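Local coordinates for transcriptional activator ToxR (Vibrio vulnificus, PDB 6UTC), which is a membrane-spanning transcription activator whose periplasmic domain, the part in this structure, probably senses bile salts and interacts with ToxS, at residues W39-Y50 with G68-H79. Numbering follows the deposited sequence. Where two conformers were deposited one is given.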
# COMPACT_ATOMS: atom_id res chain seq x y z
N TRP A 39 6.83 0.24 -9.35
CA TRP A 39 6.86 0.06 -7.91
C TRP A 39 6.22 -1.24 -7.46
O TRP A 39 6.26 -1.54 -6.27
CB TRP A 39 6.11 1.21 -7.24
CG TRP A 39 6.86 2.51 -7.27
CD1 TRP A 39 6.80 3.48 -8.24
CD2 TRP A 39 7.77 2.99 -6.28
NE1 TRP A 39 7.62 4.53 -7.91
CE2 TRP A 39 8.22 4.26 -6.70
CE3 TRP A 39 8.24 2.47 -5.07
CZ2 TRP A 39 9.13 5.01 -5.96
CZ3 TRP A 39 9.15 3.23 -4.33
CH2 TRP A 39 9.57 4.49 -4.78
N MET A 40 5.64 -2.02 -8.37
CA MET A 40 4.85 -3.16 -7.92
C MET A 40 5.62 -4.18 -7.08
O MET A 40 5.06 -4.64 -6.08
CB MET A 40 4.04 -3.80 -9.06
CG MET A 40 2.81 -2.99 -9.49
SD MET A 40 1.63 -2.55 -8.18
CE MET A 40 1.32 -4.13 -7.39
N PRO A 41 6.86 -4.56 -7.40
CA PRO A 41 7.54 -5.52 -6.51
C PRO A 41 7.71 -4.99 -5.10
O PRO A 41 7.56 -5.75 -4.14
CB PRO A 41 8.87 -5.77 -7.23
CG PRO A 41 8.56 -5.53 -8.65
CD PRO A 41 7.62 -4.36 -8.64
N SER A 42 7.99 -3.69 -4.96
CA SER A 42 8.09 -3.09 -3.63
C SER A 42 6.73 -3.05 -2.95
O SER A 42 6.64 -3.35 -1.76
CB SER A 42 8.60 -1.65 -3.73
OG SER A 42 9.91 -1.62 -4.27
N ILE A 43 5.69 -2.66 -3.69
CA ILE A 43 4.35 -2.63 -3.10
C ILE A 43 3.95 -4.01 -2.62
O ILE A 43 3.40 -4.17 -1.53
CB ILE A 43 3.33 -2.04 -4.09
CG1 ILE A 43 3.62 -0.56 -4.36
CG2 ILE A 43 1.92 -2.19 -3.53
CD1 ILE A 43 2.80 -0.01 -5.52
N ARG A 44 4.21 -5.04 -3.44
CA ARG A 44 3.84 -6.40 -3.04
C ARG A 44 4.55 -6.82 -1.77
O ARG A 44 3.95 -7.45 -0.89
CB ARG A 44 4.12 -7.39 -4.18
CG ARG A 44 3.21 -7.21 -5.38
CD ARG A 44 3.66 -8.10 -6.52
NE ARG A 44 3.01 -7.73 -7.78
CZ ARG A 44 3.66 -7.45 -8.90
NH1 ARG A 44 4.99 -7.49 -8.96
NH2 ARG A 44 2.97 -7.10 -9.98
N GLN A 45 5.84 -6.50 -1.66
CA GLN A 45 6.56 -6.84 -0.44
C GLN A 45 5.99 -6.10 0.75
O GLN A 45 5.82 -6.67 1.83
CB GLN A 45 8.05 -6.53 -0.59
CG GLN A 45 8.86 -6.84 0.67
CD GLN A 45 9.06 -8.33 0.90
OE1 GLN A 45 8.47 -9.17 0.20
NE2 GLN A 45 9.90 -8.68 1.87
N CYS A 46 5.66 -4.82 0.57
CA CYS A 46 5.09 -4.03 1.65
C CYS A 46 3.76 -4.60 2.12
O CYS A 46 3.53 -4.76 3.32
CB CYS A 46 4.93 -2.58 1.19
SG CYS A 46 4.60 -1.41 2.53
N VAL A 47 2.89 -4.96 1.17
CA VAL A 47 1.61 -5.57 1.54
C VAL A 47 1.84 -6.90 2.26
O VAL A 47 1.17 -7.20 3.26
CB VAL A 47 0.72 -5.71 0.29
CG1 VAL A 47 -0.55 -6.51 0.60
CG2 VAL A 47 0.39 -4.32 -0.27
N ASN A 48 2.79 -7.70 1.77
CA ASN A 48 3.15 -8.95 2.44
C ASN A 48 3.54 -8.72 3.89
O ASN A 48 3.05 -9.40 4.80
CB ASN A 48 4.31 -9.60 1.68
CG ASN A 48 4.91 -10.82 2.41
OD1 ASN A 48 5.66 -10.68 3.39
ND2 ASN A 48 4.61 -12.00 1.91
N LYS A 49 4.44 -7.76 4.13
CA LYS A 49 4.92 -7.53 5.49
C LYS A 49 3.83 -6.92 6.36
O LYS A 49 3.73 -7.23 7.56
CB LYS A 49 6.16 -6.65 5.47
CG LYS A 49 7.28 -7.16 4.59
CD LYS A 49 7.56 -8.64 4.80
CE LYS A 49 8.26 -8.89 6.11
NZ LYS A 49 8.69 -10.32 6.21
N TYR A 50 2.99 -6.06 5.78
CA TYR A 50 1.93 -5.44 6.56
C TYR A 50 0.92 -6.48 7.01
O TYR A 50 0.41 -6.41 8.13
CB TYR A 50 1.26 -4.37 5.71
CG TYR A 50 0.34 -3.45 6.47
CD1 TYR A 50 0.84 -2.35 7.15
CD2 TYR A 50 -1.03 -3.67 6.51
CE1 TYR A 50 0.02 -1.49 7.85
CE2 TYR A 50 -1.87 -2.81 7.20
CZ TYR A 50 -1.33 -1.72 7.87
OH TYR A 50 -2.14 -0.84 8.56
N GLY A 68 5.65 8.44 -6.19
CA GLY A 68 6.43 7.47 -6.93
C GLY A 68 7.07 7.98 -8.20
O GLY A 68 7.65 7.19 -8.94
N GLN A 69 6.97 9.27 -8.49
CA GLN A 69 7.60 9.76 -9.72
C GLN A 69 9.06 10.08 -9.49
O GLN A 69 9.86 10.02 -10.44
CB GLN A 69 6.78 10.92 -10.29
CG GLN A 69 5.29 10.54 -10.39
CD GLN A 69 5.04 9.31 -11.25
OE1 GLN A 69 5.28 9.33 -12.44
NE2 GLN A 69 4.57 8.23 -10.64
N GLY A 70 9.44 10.38 -8.25
CA GLY A 70 10.81 10.38 -7.81
C GLY A 70 11.13 9.10 -7.07
O GLY A 70 10.67 8.01 -7.44
N ASN A 71 11.88 9.22 -5.98
CA ASN A 71 12.34 8.04 -5.26
C ASN A 71 11.47 7.69 -4.05
O ASN A 71 11.86 6.82 -3.27
CB ASN A 71 13.80 8.18 -4.84
CG ASN A 71 14.04 9.31 -3.87
OD1 ASN A 71 13.10 9.99 -3.44
ND2 ASN A 71 15.30 9.53 -3.51
N GLN A 72 10.31 8.32 -3.90
CA GLN A 72 9.45 8.12 -2.74
C GLN A 72 8.03 7.81 -3.18
O GLN A 72 7.48 8.49 -4.06
CB GLN A 72 9.44 9.35 -1.84
CG GLN A 72 8.79 9.11 -0.49
CD GLN A 72 9.19 10.14 0.56
OE1 GLN A 72 8.58 10.21 1.62
NE2 GLN A 72 10.20 10.94 0.26
N LEU A 73 7.44 6.78 -2.57
CA LEU A 73 6.06 6.37 -2.80
C LEU A 73 5.29 6.45 -1.49
O LEU A 73 5.82 6.09 -0.43
CB LEU A 73 6.04 4.93 -3.32
CG LEU A 73 4.66 4.38 -3.70
CD1 LEU A 73 4.25 4.93 -5.07
CD2 LEU A 73 4.63 2.86 -3.72
N ILE A 74 4.05 6.93 -1.56
CA ILE A 74 3.15 6.98 -0.42
C ILE A 74 2.18 5.81 -0.52
O ILE A 74 1.55 5.61 -1.58
CB ILE A 74 2.38 8.31 -0.38
CG1 ILE A 74 3.34 9.49 -0.53
CG2 ILE A 74 1.56 8.41 0.90
CD1 ILE A 74 4.44 9.52 0.51
N LEU A 75 2.04 5.04 0.55
CA LEU A 75 1.04 3.98 0.63
C LEU A 75 0.13 4.26 1.81
O LEU A 75 0.59 4.39 2.95
CB LEU A 75 1.71 2.62 0.82
CG LEU A 75 2.54 2.13 -0.36
CD1 LEU A 75 3.31 0.87 0.00
CD2 LEU A 75 1.67 1.89 -1.57
N ASN A 76 -1.17 4.34 1.55
CA ASN A 76 -2.16 4.58 2.59
C ASN A 76 -2.98 3.30 2.76
O ASN A 76 -3.77 2.94 1.88
CB ASN A 76 -3.04 5.77 2.22
CG ASN A 76 -2.46 7.08 2.72
OD1 ASN A 76 -2.53 7.38 3.91
ND2 ASN A 76 -1.85 7.84 1.83
N TYR A 77 -2.76 2.61 3.87
CA TYR A 77 -3.49 1.39 4.19
C TYR A 77 -4.80 1.75 4.86
O TYR A 77 -4.81 2.46 5.88
CB TYR A 77 -2.66 0.53 5.13
CG TYR A 77 -1.56 -0.23 4.43
CD1 TYR A 77 -1.82 -1.46 3.85
CD2 TYR A 77 -0.28 0.30 4.32
CE1 TYR A 77 -0.83 -2.16 3.20
CE2 TYR A 77 0.72 -0.41 3.67
CZ TYR A 77 0.43 -1.64 3.12
OH TYR A 77 1.42 -2.34 2.46
N ILE A 78 -5.90 1.28 4.30
CA ILE A 78 -7.23 1.56 4.79
C ILE A 78 -7.84 0.26 5.29
O ILE A 78 -7.82 -0.76 4.59
CB ILE A 78 -8.10 2.22 3.72
CG1 ILE A 78 -7.50 3.58 3.34
CG2 ILE A 78 -9.54 2.38 4.21
CD1 ILE A 78 -8.05 4.19 2.07
N HIS A 79 -8.35 0.29 6.51
CA HIS A 79 -8.97 -0.85 7.15
C HIS A 79 -10.49 -0.72 7.14
O HIS A 79 -11.05 0.31 6.75
CB HIS A 79 -8.43 -0.98 8.58
CG HIS A 79 -6.99 -1.34 8.63
ND1 HIS A 79 -6.54 -2.61 8.92
CD2 HIS A 79 -5.88 -0.60 8.37
CE1 HIS A 79 -5.22 -2.63 8.84
NE2 HIS A 79 -4.80 -1.42 8.50
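Trp-39 NE1 donates a hydrogen bond to Gly-68 O (2.9 Å), close to the indole plane and onto a carbonyl lone pair, with an N-H...O angle of 158°. Toward the other end of segments 39-50 and 68-79, Tyr-50 OH and His-79 NE2 are hydrogen-bonded at 2.7 Å, the imidazole nitrogen meeting the phenol ring at its edge; either could donate.

Aromatic contacts lie beside these bonds. The rings of Tyr-50 and Tyr-77 stack face to face, centroids 3.8 Å apart and planes at 10°, the two side chains running in opposite directions. With CG anti to the backbone N (chi1 -168°), the Tyr-50 ring extends from the helix toward the strand, lies against Tyr-77 and carries OH to His-79. Leu-73 CB sits over the six-membered ring of Trp-39, a CH-pi contact 3.6 Å from the centroid.

Between them the packing is apolar: Leu-73 CD2 meets Ile-43 CG1 at 3.6 Å, and Leu-75 CD1 touches Cys-46 SG. That sulfur also lies at the edge of the Tyr-77 ring. The helix thus packs on the mixed five-stranded sheet through an apolar centre, with a hydrogen bond toward each end, and the Cys-46 to Cys-103 disulfide ties the C-terminal end of the chain to this core.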